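Long-range contacts in Beta/gama crystallin family protein (Methanosarcina acetivorans C2A, PDB 5HT9), which binds divalent metal ions, calcium or magnesium, at two sites of a single beta/gamma-crystallin domain built from two Greek key motifs: residues A[3-8]-A[36-41]; A[14-19]-A[28-33]; A[43-48]-A[79-84]; A[56-61]-A[72-77]. All blocks are in the same frame, centred on the assembly; numbering follows the deposited sequence.

How the contacts relate
Contacts 1 and 2 belong to the first Greek key and contacts 3 and 4 to the second. Within each pair the shorter-range contact is enclosed along the chain by the longer one, and the two share a sheet: strands 4-8 and 17-20 are neighbours, as are 45-48 and 56-60. Contacts 1 and 3, with centres about 10 Å apart, pack sheet on sheet, Val5 CG1 lying 3.6 Å from Phe81 CE1. Metal sites cross-link the halves. Ser36 of contact 1 and Asn76 of contact 4 bind one magnesium ion; Asp33 of contact 2, Ser79 of contact 3 and Ser77 of contact 4 bind the other.

Contact 1: A[3-8]-A[36-41]; sequences AEVIVY and SSIKVK. With MG (magnesium ion), chain E.
Strands 4-8 and 37-41 pair in antiparallel register, axes 4.6 Å apart at 170°, with hydrogen bonds at Ile6-Lys39 and Tyr8-Ser37; Val5-Val40 and Val7-Ile38 are non-hydrogen-bonded pairs. Ile6 and Lys39 bond in both directions, and the bond from Ile6 N to Lys39 O (2.8 Å) is nearly straight, 172° at the hydrogen. Tyr8 O accepts Ser36 N at 2.8 Å and, weakly, Ser37 N, so two residues face one: a classic beta bulge. This pairs the first and last strands of the first Greek key, and the bulge lies next to a metal site. Ser36 OG is 2.4 Å from the magnesium ion, which Glu9, Lys34 and Asn76 also bind, and is hydrogen-bonded to Asp75 OD1. Apolar contacts fill the face carrying Val5, Val7, Ile38 and Val40, where Val5 CG2 meets Ile38 CG2 at 3.6 Å and Val40 CG2 at 3.8 Å. The other face carries the longer chains. Lys39, extended beyond CG, passes obliquely by the Tyr8 ring and brings NZ to a weak 3.4 Å bond with Tyr8 OH; Phe13 adds a cation-pi contact. Glu4 and Lys41 run side by side, while Lys41 CE rests 3.8 Å from Ile6 CD1.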
loop_
_atom_site.group_PDB
_atom_site.type_symbol
_atom_site.label_atom_id
_atom_site.label_comp_id
_atom_site.label_asym_id
_atom_site.label_seq_id
_atom_site.Cartn_x
_atom_site.Cartn_y
_atom_site.Cartn_z
ATOM N N ALA A 3 -13.538 1.140 -3.493
ATOM C CA ALA A 3 -12.272 1.584 -2.967
ATOM C C ALA A 3 -11.207 1.157 -3.949
ATOM O O ALA A 3 -11.363 0.147 -4.641
ATOM C CB ALA A 3 -12.018 1.002 -1.601
ATOM N N GLU A 4 -10.132 1.926 -4.011
ATOM C CA GLU A 4 -9.059 1.617 -4.936
ATOM C C GLU A 4 -7.752 2.213 -4.461
ATOM O O GLU A 4 -7.697 3.381 -4.067
ATOM C CB GLU A 4 -9.378 2.149 -6.326
ATOM C CG GLU A 4 -8.337 1.767 -7.361
ATOM C CD GLU A 4 -8.715 2.244 -8.747
ATOM O OE1 GLU A 4 -8.148 1.730 -9.736
ATOM O OE2 GLU A 4 -9.580 3.139 -8.838
ATOM N N VAL A 5 -6.707 1.406 -4.514
ATOM C CA VAL A 5 -5.374 1.851 -4.145
ATOM C C VAL A 5 -4.387 1.253 -5.152
ATOM O O VAL A 5 -4.547 0.110 -5.603
ATOM C CB VAL A 5 -5.004 1.445 -2.694
ATOM C CG1 VAL A 5 -5.007 -0.072 -2.522
ATOM C CG2 VAL A 5 -3.662 2.036 -2.290
ATOM N N ILE A 6 -3.408 2.055 -5.548
ATOM C CA ILE A 6 -2.370 1.581 -6.438
ATOM C C ILE A 6 -1.056 1.609 -5.685
ATOM O O ILE A 6 -0.710 2.624 -5.081
ATOM C CB ILE A 6 -2.281 2.432 -7.708
ATOM C CG1 ILE A 6 -3.665 2.533 -8.361
ATOM C CG2 ILE A 6 -1.291 1.806 -8.664
ATOM C CD1 ILE A 6 -3.716 3.426 -9.553
ATOM N N VAL A 7 -0.336 0.495 -5.701
ATOM C CA VAL A 7 0.964 0.432 -5.033
ATOM C C VAL A 7 2.067 0.237 -6.067
ATOM O O VAL A 7 1.864 -0.422 -7.086
ATOM C CB VAL A 7 1.021 -0.705 -3.985
ATOM C CG1 VAL A 7 0.063 -0.403 -2.796
ATOM C CG2 VAL A 7 0.681 -2.044 -4.623
ATOM N N TYR A 8 3.236 0.797 -5.781
ATOM C CA TYR A 8 4.352 0.818 -6.723
ATOM C C TYR A 8 5.635 0.353 -6.066
ATOM O O TYR A 8 5.886 0.641 -4.894
ATOM C CB TYR A 8 4.586 2.228 -7.270
ATOM C CG TYR A 8 3.529 2.784 -8.194
ATOM C CD1 TYR A 8 2.358 3.356 -7.697
ATOM C CD2 TYR A 8 3.736 2.802 -9.559
ATOM C CE1 TYR A 8 1.412 3.898 -8.554
ATOM C CE2 TYR A 8 2.808 3.338 -10.422
ATOM C CZ TYR A 8 1.649 3.883 -9.926
ATOM O OH TYR A 8 0.738 4.412 -10.821
ATOM N N SER A 36 7.023 1.114 -2.350
ATOM C CA SER A 36 7.801 2.304 -2.065
ATOM C C SER A 36 7.024 3.585 -2.301
ATOM O O SER A 36 7.419 4.637 -1.823
ATOM C CB SER A 36 9.087 2.314 -2.906
ATOM O OG SER A 36 9.975 1.304 -2.455
ATOM N N SER A 37 5.944 3.500 -3.075
ATOM C CA SER A 37 5.038 4.625 -3.223
ATOM C C SER A 37 3.627 4.107 -3.461
ATOM O O SER A 37 3.428 2.942 -3.824
ATOM C CB SER A 37 5.485 5.564 -4.352
ATOM O OG SER A 37 5.622 4.856 -5.572
ATOM N N ILE A 38 2.655 4.978 -3.208
ATOM C CA ILE A 38 1.246 4.598 -3.166
ATOM C C ILE A 38 0.351 5.708 -3.687
ATOM O O ILE A 38 0.538 6.864 -3.331
ATOM C CB ILE A 38 0.787 4.296 -1.718
ATOM C CG1 ILE A 38 1.618 3.185 -1.072
ATOM C CG2 ILE A 38 -0.700 3.967 -1.676
ATOM C CD1 ILE A 38 1.298 3.021 0.431
ATOM N N LYS A 39 -0.641 5.360 -4.496
ATOM C CA LYS A 39 -1.729 6.288 -4.805
ATOM C C LYS A 39 -3.025 5.718 -4.268
ATOM O O LYS A 39 -3.530 4.737 -4.799
ATOM C CB LYS A 39 -1.873 6.524 -6.314
ATOM C CG LYS A 39 -0.693 7.192 -6.988
ATOM C CD LYS A 39 -0.927 7.264 -8.493
ATOM C CE LYS A 39 0.309 7.773 -9.216
ATOM N NZ LYS A 39 0.080 7.792 -10.682
ATOM N N VAL A 40 -3.573 6.312 -3.218
ATOM C CA VAL A 40 -4.916 5.920 -2.822
ATOM C C VAL A 40 -5.914 6.705 -3.667
ATOM O O VAL A 40 -5.926 7.935 -3.643
ATOM C CB VAL A 40 -5.191 6.162 -1.331
ATOM C CG1 VAL A 40 -6.628 5.756 -1.001
ATOM C CG2 VAL A 40 -4.210 5.355 -0.471
ATOM N N LYS A 41 -6.731 5.986 -4.432
ATOM C CA LYS A 41 -7.702 6.616 -5.317
ATOM C C LYS A 41 -9.014 6.910 -4.596
ATOM O O LYS A 41 -9.579 8.000 -4.715
ATOM C CB LYS A 41 -7.964 5.732 -6.533
ATOM C CG LYS A 41 -6.754 5.559 -7.438
ATOM C CD LYS A 41 -6.259 6.909 -7.926
ATOM C CE LYS A 41 -5.399 6.770 -9.180
ATOM N NZ LYS A 41 -5.150 8.099 -9.836
HETATM MG MG MG E . 10.579 -0.827 -3.262
#

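Contact 2: A[14-19]-A[28-33]; sequences GGKSFD and GDNLND. With MG (magnesium ion), chain D.
Leu31 places CG anti to its own carbonyl carbon (chi1 -56°), and from there its two methyls reach the chain from Lys16 to Phe18, just past the corner at Gly15 and Lys16. Leu31 CD1 lies 3.9 Å from Lys16 O and 4.1 Å from Phe18 N, while Leu31 CD2 meets Lys16 CB at 4.0 Å. Leu31 CD1 also reaches Phe18 CB at 4.3 Å, so the leucine touches the base of the phenylalanine and not its ring. Lys16 bends at chi3 (55°), which carries its NZ to 3.7 Å from Asn30 CB, the side chains crossing at about a right angle. That approach is to a carbon, and both residues are exposed. The contact rests on van der Waals packing around one buried leucine, which also touches Val7 of the neighbouring strand. Asp29 to Asn32 form a type I beta turn that presents Asn30 and Leu31 to the strand. Beyond the turn, Asp33 OD1 binds a magnesium ion at 2.1 Å, together with two waters and with Glu49, Ser77 and Ser79. A loop folded against the second strand of its Greek key while lending a ligand to the other motif's site is consistent with the paired metal sites of calcium-binding beta/gamma-crystallins.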
loop_
_atom_site.group_PDB
_atom_site.type_symbol
_atom_site.label_atom_id
_atom_site.label_comp_id
_atom_site.label_asym_id
_atom_site.label_seq_id
_atom_site.Cartn_x
_atom_site.Cartn_y
_atom_site.Cartn_z
ATOM N N GLY A 14 7.306 4.584 -9.722
ATOM C CA GLY A 14 8.085 3.846 -10.701
ATOM C C GLY A 14 8.044 2.357 -10.426
ATOM O O GLY A 14 7.505 1.917 -9.400
ATOM N N GLY A 15 8.613 1.573 -11.340
ATOM C CA GLY A 15 8.669 0.133 -11.166
ATOM C C GLY A 15 7.339 -0.559 -11.384
ATOM O O GLY A 15 6.381 0.043 -11.876
ATOM N N LYS A 16 7.285 -1.832 -11.010
ATOM C CA LYS A 16 6.070 -2.621 -11.083
ATOM C C LYS A 16 4.981 -1.970 -10.250
ATOM O O LYS A 16 5.243 -1.423 -9.182
ATOM C CB LYS A 16 6.320 -4.055 -10.600
ATOM C CG LYS A 16 7.269 -4.855 -11.486
ATOM C CD LYS A 16 7.533 -6.261 -10.935
ATOM C CE LYS A 16 6.235 -7.025 -10.704
ATOM N NZ LYS A 16 6.473 -8.468 -10.390
ATOM N N SER A 17 3.759 -2.028 -10.756
ATOM C CA SER A 17 2.624 -1.406 -10.091
ATOM C C SER A 17 1.481 -2.403 -9.973
ATOM O O SER A 17 1.303 -3.244 -10.853
ATOM C CB SER A 17 2.170 -0.167 -10.870
ATOM O OG SER A 17 1.076 0.469 -10.248
ATOM N N PHE A 18 0.708 -2.319 -8.894
ATOM C CA PHE A 18 -0.499 -3.123 -8.799
ATOM C C PHE A 18 -1.688 -2.252 -8.418
ATOM O O PHE A 18 -1.626 -1.500 -7.445
ATOM C CB PHE A 18 -0.331 -4.262 -7.788
ATOM C CG PHE A 18 -1.528 -5.168 -7.711
ATOM C CD1 PHE A 18 -1.897 -5.932 -8.806
ATOM C CD2 PHE A 18 -2.295 -5.239 -6.558
ATOM C CE1 PHE A 18 -3.007 -6.762 -8.753
ATOM C CE2 PHE A 18 -3.411 -6.073 -6.498
ATOM C CZ PHE A 18 -3.764 -6.829 -7.600
ATOM N N ASP A 19 -2.764 -2.372 -9.192
ATOM C CA ASP A 19 -3.986 -1.578 -9.024
ATOM C C ASP A 19 -5.061 -2.420 -8.327
ATOM O O ASP A 19 -5.709 -3.257 -8.962
ATOM C CB ASP A 19 -4.456 -1.092 -10.410
ATOM C CG ASP A 19 -5.717 -0.262 -10.366
ATOM O OD1 ASP A 19 -6.230 0.027 -9.270
ATOM O OD2 ASP A 19 -6.179 0.127 -11.460
ATOM N N GLY A 28 -0.925 -8.318 -2.893
ATOM C CA GLY A 28 -0.705 -9.068 -4.119
ATOM C C GLY A 28 0.079 -10.300 -3.703
ATOM O O GLY A 28 -0.386 -11.104 -2.895
ATOM N N ASP A 29 1.273 -10.439 -4.259
ATOM C CA ASP A 29 2.287 -11.347 -3.737
ATOM C C ASP A 29 3.603 -10.730 -4.155
ATOM O O ASP A 29 4.598 -10.764 -3.427
ATOM C CB ASP A 29 2.135 -12.771 -4.287
ATOM C CG ASP A 29 0.982 -13.535 -3.645
ATOM O OD1 ASP A 29 0.894 -13.552 -2.396
ATOM O OD2 ASP A 29 0.166 -14.123 -4.392
ATOM N N ASN A 30 3.557 -10.130 -5.342
ATOM C CA ASN A 30 4.716 -9.569 -6.010
ATOM C C ASN A 30 5.389 -8.432 -5.250
ATOM O O ASN A 30 6.614 -8.368 -5.172
ATOM C CB ASN A 30 4.303 -9.077 -7.398
ATOM C CG ASN A 30 3.265 -9.978 -8.048
ATOM O OD1 ASN A 30 3.596 -11.021 -8.608
ATOM N ND2 ASN A 30 2.000 -9.577 -7.973
ATOM N N LEU A 31 4.595 -7.531 -4.687
ATOM C CA LEU A 31 5.175 -6.329 -4.105
ATOM C C LEU A 31 5.301 -6.396 -2.584
ATOM O O LEU A 31 5.512 -5.366 -1.933
ATOM C CB LEU A 31 4.359 -5.102 -4.514
ATOM C CG LEU A 31 4.187 -4.874 -6.020
ATOM C CD1 LEU A 31 3.627 -3.484 -6.308
ATOM C CD2 LEU A 31 5.489 -5.101 -6.784
ATOM N N ASN A 32 5.182 -7.599 -2.018
ATOM C CA ASN A 32 5.442 -7.786 -0.587
ATOM C C ASN A 32 6.838 -7.276 -0.239
ATOM O O ASN A 32 7.829 -7.700 -0.839
ATOM C CB ASN A 32 5.301 -9.263 -0.179
ATOM C CG ASN A 32 5.555 -9.498 1.318
ATOM O OD1 ASN A 32 6.013 -8.611 2.032
ATOM N ND2 ASN A 32 5.285 -10.711 1.782
ATOM N N ASP A 33 6.897 -6.365 0.733
ATOM C CA ASP A 33 8.152 -5.757 1.184
ATOM C C ASP A 33 8.887 -5.010 0.067
ATOM O O ASP A 33 10.090 -4.791 0.161
ATOM C CB ASP A 33 9.088 -6.814 1.792
ATOM C CG ASP A 33 8.906 -6.978 3.297
ATOM O OD1 ASP A 33 7.947 -6.403 3.870
ATOM O OD2 ASP A 33 9.746 -7.682 3.905
HETATM MG MG MG D . 6.628 -6.426 5.495
HETATM O O HOH W 1 7.965 -5.609 6.806
HETATM O O HOH W 2 7.226 -8.409 6.102
#

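Contact 3: A[43-48]-A[79-84]; sequences GTWRFY and SSFRQI. With MG (magnesium ion), chain D.
Strands 45-48 and 80-83 run antiparallel at 164° with axes 4.6 Å apart, Trp45 facing Gln83 and Phe47 facing Phe81 as non-hydrogen-bonded pairs, and Ser79 and Ser80 facing Tyr48 in a classic beta bulge. Trp45, Phe47 and Phe81 cluster on one face. Phe81 chi1 (52°) sets CG between backbone N and carbonyl carbon, turning the ring edge to Trp45 CE3, 3.8 Å from Phe81 CD1; backbone pairing sets Phe81 CB 3.4 Å from Phe47 CD2. Gln83 CB makes a CH-pi contact almost squarely over the six-membered Trp45 ring, 4.3 Å from its centroid. On the other face Arg82 NE points at Tyr48 OH over 3.2 Å, with the oxygen in the guanidinium plane and a second, weak bond from NH2. Ile84 CG2 touches Arg46 CB at 3.6 Å and lies over one guanidinium face at its rim, with Ile84 CD1 close to NE and NH2; Asp59 pairs with NE. Ser79 OG binds a magnesium ion (2.1 Å) with Glu49, Asp33 and Ser77, and is hydrogen-bonded to Asn32 OD1. Chemically the faces of this second Greek key sheet differ: aromatics packed against Val5 and Val7, and a polar side where Tyr48 and Asp59 would orient both arginines.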
loop_
_atom_site.group_PDB
_atom_site.type_symbol
_atom_site.label_atom_id
_atom_site.label_comp_id
_atom_site.label_asym_id
_atom_site.label_seq_id
_atom_site.Cartn_x
_atom_site.Cartn_y
_atom_site.Cartn_z
ATOM N N GLY A 43 -11.422 5.664 -0.843
ATOM C CA GLY A 43 -11.520 4.895 0.381
ATOM C C GLY A 43 -10.349 5.086 1.318
ATOM O O GLY A 43 -9.313 5.653 0.940
ATOM N N THR A 44 -10.521 4.609 2.550
ATOM C CA THR A 44 -9.455 4.583 3.537
ATOM C C THR A 44 -8.895 3.174 3.581
ATOM O O THR A 44 -9.652 2.206 3.661
ATOM C CB THR A 44 -9.934 4.977 4.948
ATOM O OG1 THR A 44 -10.662 6.207 4.894
ATOM C CG2 THR A 44 -8.738 5.127 5.890
ATOM N N TRP A 45 -7.571 3.074 3.518
ATOM C CA TRP A 45 -6.874 1.800 3.457
ATOM C C TRP A 45 -5.911 1.660 4.625
ATOM O O TRP A 45 -5.248 2.625 5.012
ATOM C CB TRP A 45 -6.107 1.669 2.131
ATOM C CG TRP A 45 -7.000 1.481 0.932
ATOM C CD1 TRP A 45 -7.667 2.457 0.245
ATOM C CD2 TRP A 45 -7.327 0.242 0.287
ATOM N NE1 TRP A 45 -8.390 1.899 -0.784
ATOM C CE2 TRP A 45 -8.205 0.541 -0.774
ATOM C CE3 TRP A 45 -6.959 -1.094 0.500
ATOM C CZ2 TRP A 45 -8.718 -0.442 -1.619
ATOM C CZ3 TRP A 45 -7.483 -2.069 -0.333
ATOM C CH2 TRP A 45 -8.351 -1.736 -1.383
ATOM N N ARG A 46 -5.819 0.453 5.164
ATOM C CA ARG A 46 -4.883 0.161 6.243
ATOM C C ARG A 46 -3.739 -0.669 5.694
ATOM O O ARG A 46 -3.958 -1.682 5.049
ATOM C CB ARG A 46 -5.590 -0.577 7.387
ATOM C CG ARG A 46 -4.719 -0.859 8.603
ATOM C CD ARG A 46 -5.585 -1.141 9.843
ATOM N NE ARG A 46 -6.172 0.084 10.391
ATOM C CZ ARG A 46 -7.024 0.131 11.412
ATOM N NH1 ARG A 46 -7.410 -0.984 12.018
ATOM N NH2 ARG A 46 -7.487 1.304 11.835
ATOM N N PHE A 47 -2.513 -0.229 5.939
ATOM C CA PHE A 47 -1.342 -0.923 5.420
ATOM C C PHE A 47 -0.555 -1.535 6.555
ATOM O O PHE A 47 -0.220 -0.836 7.505
ATOM C CB PHE A 47 -0.463 0.043 4.620
ATOM C CG PHE A 47 -1.193 0.706 3.489
ATOM C CD1 PHE A 47 -1.954 1.843 3.715
ATOM C CD2 PHE A 47 -1.144 0.177 2.211
ATOM C CE1 PHE A 47 -2.654 2.447 2.681
ATOM C CE2 PHE A 47 -1.837 0.777 1.177
ATOM C CZ PHE A 47 -2.585 1.909 1.407
ATOM N N TYR A 48 -0.247 -2.825 6.440
ATOM C CA TYR A 48 0.416 -3.577 7.518
ATOM C C TYR A 48 1.823 -4.016 7.147
ATOM O O TYR A 48 2.107 -4.308 5.982
ATOM C CB TYR A 48 -0.374 -4.829 7.886
ATOM C CG TYR A 48 -1.815 -4.639 8.246
ATOM C CD1 TYR A 48 -2.780 -4.519 7.264
ATOM C CD2 TYR A 48 -2.224 -4.638 9.576
ATOM C CE1 TYR A 48 -4.114 -4.379 7.584
ATOM C CE2 TYR A 48 -3.566 -4.498 9.914
ATOM C CZ TYR A 48 -4.500 -4.373 8.906
ATOM O OH TYR A 48 -5.828 -4.245 9.206
ATOM N N SER A 79 3.262 -5.332 3.592
ATOM C CA SER A 79 3.163 -6.730 3.187
ATOM C C SER A 79 1.712 -7.179 3.027
ATOM O O SER A 79 1.445 -8.256 2.496
ATOM C CB SER A 79 3.882 -7.633 4.201
ATOM O OG SER A 79 5.274 -7.377 4.216
ATOM N N SER A 80 0.774 -6.366 3.511
ATOM C CA SER A 80 -0.639 -6.574 3.216
ATOM C C SER A 80 -1.377 -5.259 3.392
ATOM O O SER A 80 -0.873 -4.343 4.032
ATOM C CB SER A 80 -1.250 -7.661 4.113
ATOM O OG SER A 80 -1.026 -7.374 5.482
ATOM N N PHE A 81 -2.558 -5.154 2.797
ATOM C CA PHE A 81 -3.380 -3.964 2.990
ATOM C C PHE A 81 -4.836 -4.251 2.657
ATOM O O PHE A 81 -5.136 -5.159 1.896
ATOM C CB PHE A 81 -2.845 -2.790 2.156
ATOM C CG PHE A 81 -2.638 -3.098 0.689
ATOM C CD1 PHE A 81 -3.677 -2.951 -0.218
ATOM C CD2 PHE A 81 -1.400 -3.483 0.217
ATOM C CE1 PHE A 81 -3.486 -3.206 -1.579
ATOM C CE2 PHE A 81 -1.199 -3.747 -1.149
ATOM C CZ PHE A 81 -2.244 -3.603 -2.039
ATOM N N ARG A 82 -5.745 -3.502 3.265
ATOM C CA ARG A 82 -7.163 -3.736 3.052
ATOM C C ARG A 82 -7.967 -2.494 3.361
ATOM O O ARG A 82 -7.485 -1.571 3.994
ATOM C CB ARG A 82 -7.667 -4.883 3.920
ATOM C CG ARG A 82 -7.663 -4.577 5.398
ATOM C CD ARG A 82 -8.396 -5.678 6.097
ATOM N NE ARG A 82 -7.886 -5.927 7.430
ATOM C CZ ARG A 82 -8.265 -6.959 8.166
ATOM N NH1 ARG A 82 -9.163 -7.808 7.678
ATOM N NH2 ARG A 82 -7.759 -7.128 9.378
ATOM N N GLN A 83 -9.206 -2.486 2.907
ATOM C CA GLN A 83 -10.073 -1.345 3.100
ATOM C C GLN A 83 -10.623 -1.390 4.515
ATOM O O GLN A 83 -10.904 -2.476 5.034
ATOM C CB GLN A 83 -11.197 -1.364 2.061
ATOM C CG GLN A 83 -12.142 -0.195 2.140
ATOM C CD GLN A 83 -13.280 -0.333 1.151
ATOM O OE1 GLN A 83 -13.351 -1.317 0.400
ATOM N NE2 GLN A 83 -14.162 0.658 1.122
ATOM N N ILE A 84 -10.742 -0.225 5.153
ATOM C CA ILE A 84 -11.284 -0.168 6.514
ATOM C C ILE A 84 -12.428 0.836 6.653
ATOM O O ILE A 84 -12.602 1.744 5.842
ATOM C CB ILE A 84 -10.202 0.196 7.555
ATOM C CG1 ILE A 84 -9.507 1.501 7.177
ATOM C CG2 ILE A 84 -9.187 -0.925 7.689
ATOM C CD1 ILE A 84 -8.568 2.023 8.247
ATOM O OXT ILE A 84 -13.213 0.753 7.598
HETATM MG MG MG D . 6.628 -6.426 5.495
HETATM O O HOH W 1 7.965 -5.609 6.806
HETATM O O HOH W 2 7.226 -8.409 6.102
#

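Contact 4: A[56-61]-A[72-77]; sequences RYWDLG and GIPDNS. With MG (magnesium ion), chain E; MG (magnesium ion), chain D.
The indole of Trp58 carries Ile73 and Pro74 on one face, while Arg56 C lies on the opposite face, offset toward the rim. Pro74 CD is 3.9 Å from the centroid of the six-membered ring and Ile73 CG2 is 4.2 Å from it, at 29° and 23° from the ring normal; both are CH-pi contacts placed off centre. Gly72 O approaches NE1 obliquely, but the angle is poor and the pair is not a hydrogen bond. This packs the outer strand 56-60 of the second Greek key against the loop leading to strand 80-83, the segment that supplies metal ligands.

The Trp58 torsions explain the placement: chi1 of -55° sets CG anti to the carbonyl carbon, and chi2 of -96° turns the ring broadside to the loop. Ile73 then runs obliquely along the root of the tryptophan, with CG1 3.8 Å from Trp58 CB, and its CD1 continues tip to tip toward Leu60 CD1 at 4.1 Å. Ile73 is buried and also touches Val68 and Ile78. Arg56 bends at chi3 and turns a face of its guanidinium to the indole edge, Trp58 CZ2 lying 4.0 Å above the guanidinium plane, offset toward its rim; the charged end is engaged by a salt bridge to Glu49.

Past the proline the loop serves two sites. Ser77 gives its backbone oxygen to the magnesium ion that Asp33, Glu49 and Ser79 also bind, with two waters. The neighbouring side chain goes to the other ion, where Asn76 OD1 coordinates magnesium at 2.3 Å.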
loop_
_atom_site.group_PDB
_atom_site.type_symbol
_atom_site.label_atom_id
_atom_site.label_comp_id
_atom_site.label_asym_id
_atom_site.label_seq_id
_atom_site.Cartn_x
_atom_site.Cartn_y
_atom_site.Cartn_z
ATOM N N ARG A 56 2.574 -3.734 13.008
ATOM C CA ARG A 56 2.234 -2.321 12.959
ATOM C C ARG A 56 1.445 -2.025 11.683
ATOM O O ARG A 56 1.594 -2.727 10.678
ATOM C CB ARG A 56 3.495 -1.450 13.004
ATOM C CG ARG A 56 4.343 -1.588 14.256
ATOM C CD ARG A 56 5.622 -0.763 14.138
ATOM N NE ARG A 56 6.531 -1.319 13.138
ATOM C CZ ARG A 56 7.540 -0.664 12.572
ATOM N NH1 ARG A 56 7.811 0.592 12.906
ATOM N NH2 ARG A 56 8.295 -1.278 11.678
ATOM N N TYR A 57 0.616 -0.991 11.722
ATOM C CA TYR A 57 -0.092 -0.570 10.519
ATOM C C TYR A 57 -0.250 0.945 10.453
ATOM O O TYR A 57 -0.144 1.649 11.463
ATOM C CB TYR A 57 -1.463 -1.245 10.427
ATOM C CG TYR A 57 -2.373 -0.947 11.599
ATOM C CD1 TYR A 57 -3.027 0.280 11.699
ATOM C CD2 TYR A 57 -2.599 -1.898 12.594
ATOM C CE1 TYR A 57 -3.864 0.562 12.764
ATOM C CE2 TYR A 57 -3.440 -1.624 13.663
ATOM C CZ TYR A 57 -4.076 -0.393 13.733
ATOM O OH TYR A 57 -4.915 -0.097 14.783
ATOM N N TRP A 58 -0.511 1.435 9.249
ATOM C CA TRP A 58 -0.691 2.855 9.017
ATOM C C TRP A 58 -1.874 3.036 8.089
ATOM O O TRP A 58 -2.025 2.278 7.141
ATOM C CB TRP A 58 0.575 3.461 8.417
ATOM C CG TRP A 58 1.804 3.192 9.247
ATOM C CD1 TRP A 58 2.366 4.020 10.176
ATOM C CD2 TRP A 58 2.608 2.007 9.226
ATOM N NE1 TRP A 58 3.481 3.426 10.727
ATOM C CE2 TRP A 58 3.648 2.190 10.161
ATOM C CE3 TRP A 58 2.553 0.808 8.505
ATOM C CZ2 TRP A 58 4.617 1.223 10.395
ATOM C CZ3 TRP A 58 3.525 -0.150 8.736
ATOM C CH2 TRP A 58 4.542 0.065 9.669
ATOM N N ASP A 59 -2.714 4.027 8.367
ATOM C CA ASP A 59 -3.905 4.265 7.555
ATOM C C ASP A 59 -3.694 5.452 6.642
ATOM O O ASP A 59 -3.089 6.446 7.058
ATOM C CB ASP A 59 -5.129 4.544 8.426
ATOM C CG ASP A 59 -5.517 3.379 9.313
ATOM O OD1 ASP A 59 -5.113 2.234 9.038
ATOM O OD2 ASP A 59 -6.271 3.622 10.287
ATOM N N LEU A 60 -4.238 5.364 5.428
ATOM C CA LEU A 60 -4.193 6.452 4.451
ATOM C C LEU A 60 -5.525 6.582 3.712
ATOM O O LEU A 60 -6.123 5.580 3.335
ATOM C CB LEU A 60 -3.076 6.218 3.421
ATOM C CG LEU A 60 -1.633 6.009 3.878
ATOM C CD1 LEU A 60 -0.769 5.593 2.668
ATOM C CD2 LEU A 60 -1.085 7.261 4.529
ATOM N N GLY A 61 -5.992 7.816 3.527
ATOM C CA GLY A 61 -7.085 8.092 2.607
ATOM C C GLY A 61 -6.506 8.512 1.263
ATOM O O GLY A 61 -5.297 8.410 1.065
ATOM N N GLY A 72 5.226 8.507 6.663
ATOM C CA GLY A 72 5.478 7.886 7.952
ATOM C C GLY A 72 5.469 6.365 7.951
ATOM O O GLY A 72 5.334 5.737 9.002
ATOM N N ILE A 73 5.619 5.769 6.771
ATOM C CA ILE A 73 5.662 4.308 6.634
ATOM C C ILE A 73 7.049 3.853 6.202
ATOM O O ILE A 73 7.608 4.418 5.262
ATOM C CB ILE A 73 4.631 3.810 5.597
ATOM C CG1 ILE A 73 3.242 4.368 5.900
ATOM C CG2 ILE A 73 4.614 2.287 5.524
ATOM C CD1 ILE A 73 2.184 3.950 4.916
ATOM N N PRO A 74 7.610 2.822 6.872
ATOM C CA PRO A 74 8.937 2.296 6.496
ATOM C C PRO A 74 8.992 1.782 5.056
ATOM O O PRO A 74 8.096 1.052 4.638
ATOM C CB PRO A 74 9.155 1.141 7.485
ATOM C CG PRO A 74 8.270 1.450 8.641
ATOM C CD PRO A 74 7.069 2.155 8.070
ATOM N N ASP A 75 10.025 2.161 4.309
ATOM C CA ASP A 75 10.159 1.730 2.925
ATOM C C ASP A 75 10.250 0.208 2.867
ATOM O O ASP A 75 10.737 -0.416 3.804
ATOM C CB ASP A 75 11.398 2.359 2.274
ATOM C CG ASP A 75 11.386 2.247 0.755
ATOM O OD1 ASP A 75 10.303 2.037 0.171
ATOM O OD2 ASP A 75 12.464 2.377 0.142
ATOM N N ASN A 76 9.757 -0.377 1.779
ATOM C CA ASN A 76 9.886 -1.814 1.564
ATOM C C ASN A 76 9.456 -2.650 2.767
ATOM O O ASN A 76 10.156 -3.585 3.159
ATOM C CB ASN A 76 11.334 -2.131 1.190
ATOM C CG ASN A 76 11.748 -1.447 -0.091
ATOM O OD1 ASN A 76 10.933 -1.286 -1.001
ATOM N ND2 ASN A 76 13.006 -1.026 -0.171
ATOM N N SER A 77 8.308 -2.301 3.349
ATOM C CA SER A 77 7.802 -2.978 4.542
ATOM C C SER A 77 6.358 -3.464 4.405
ATOM O O SER A 77 5.986 -4.490 4.964
ATOM C CB SER A 77 7.892 -2.046 5.748
ATOM O OG SER A 77 9.243 -1.853 6.128
HETATM MG MG MG E . 10.579 -0.827 -3.262
HETATM MG MG MG D . 6.628 -6.426 5.495
HETATM O O HOH W 1 7.965 -5.609 6.806
HETATM O O HOH W 2 7.226 -8.409 6.102
#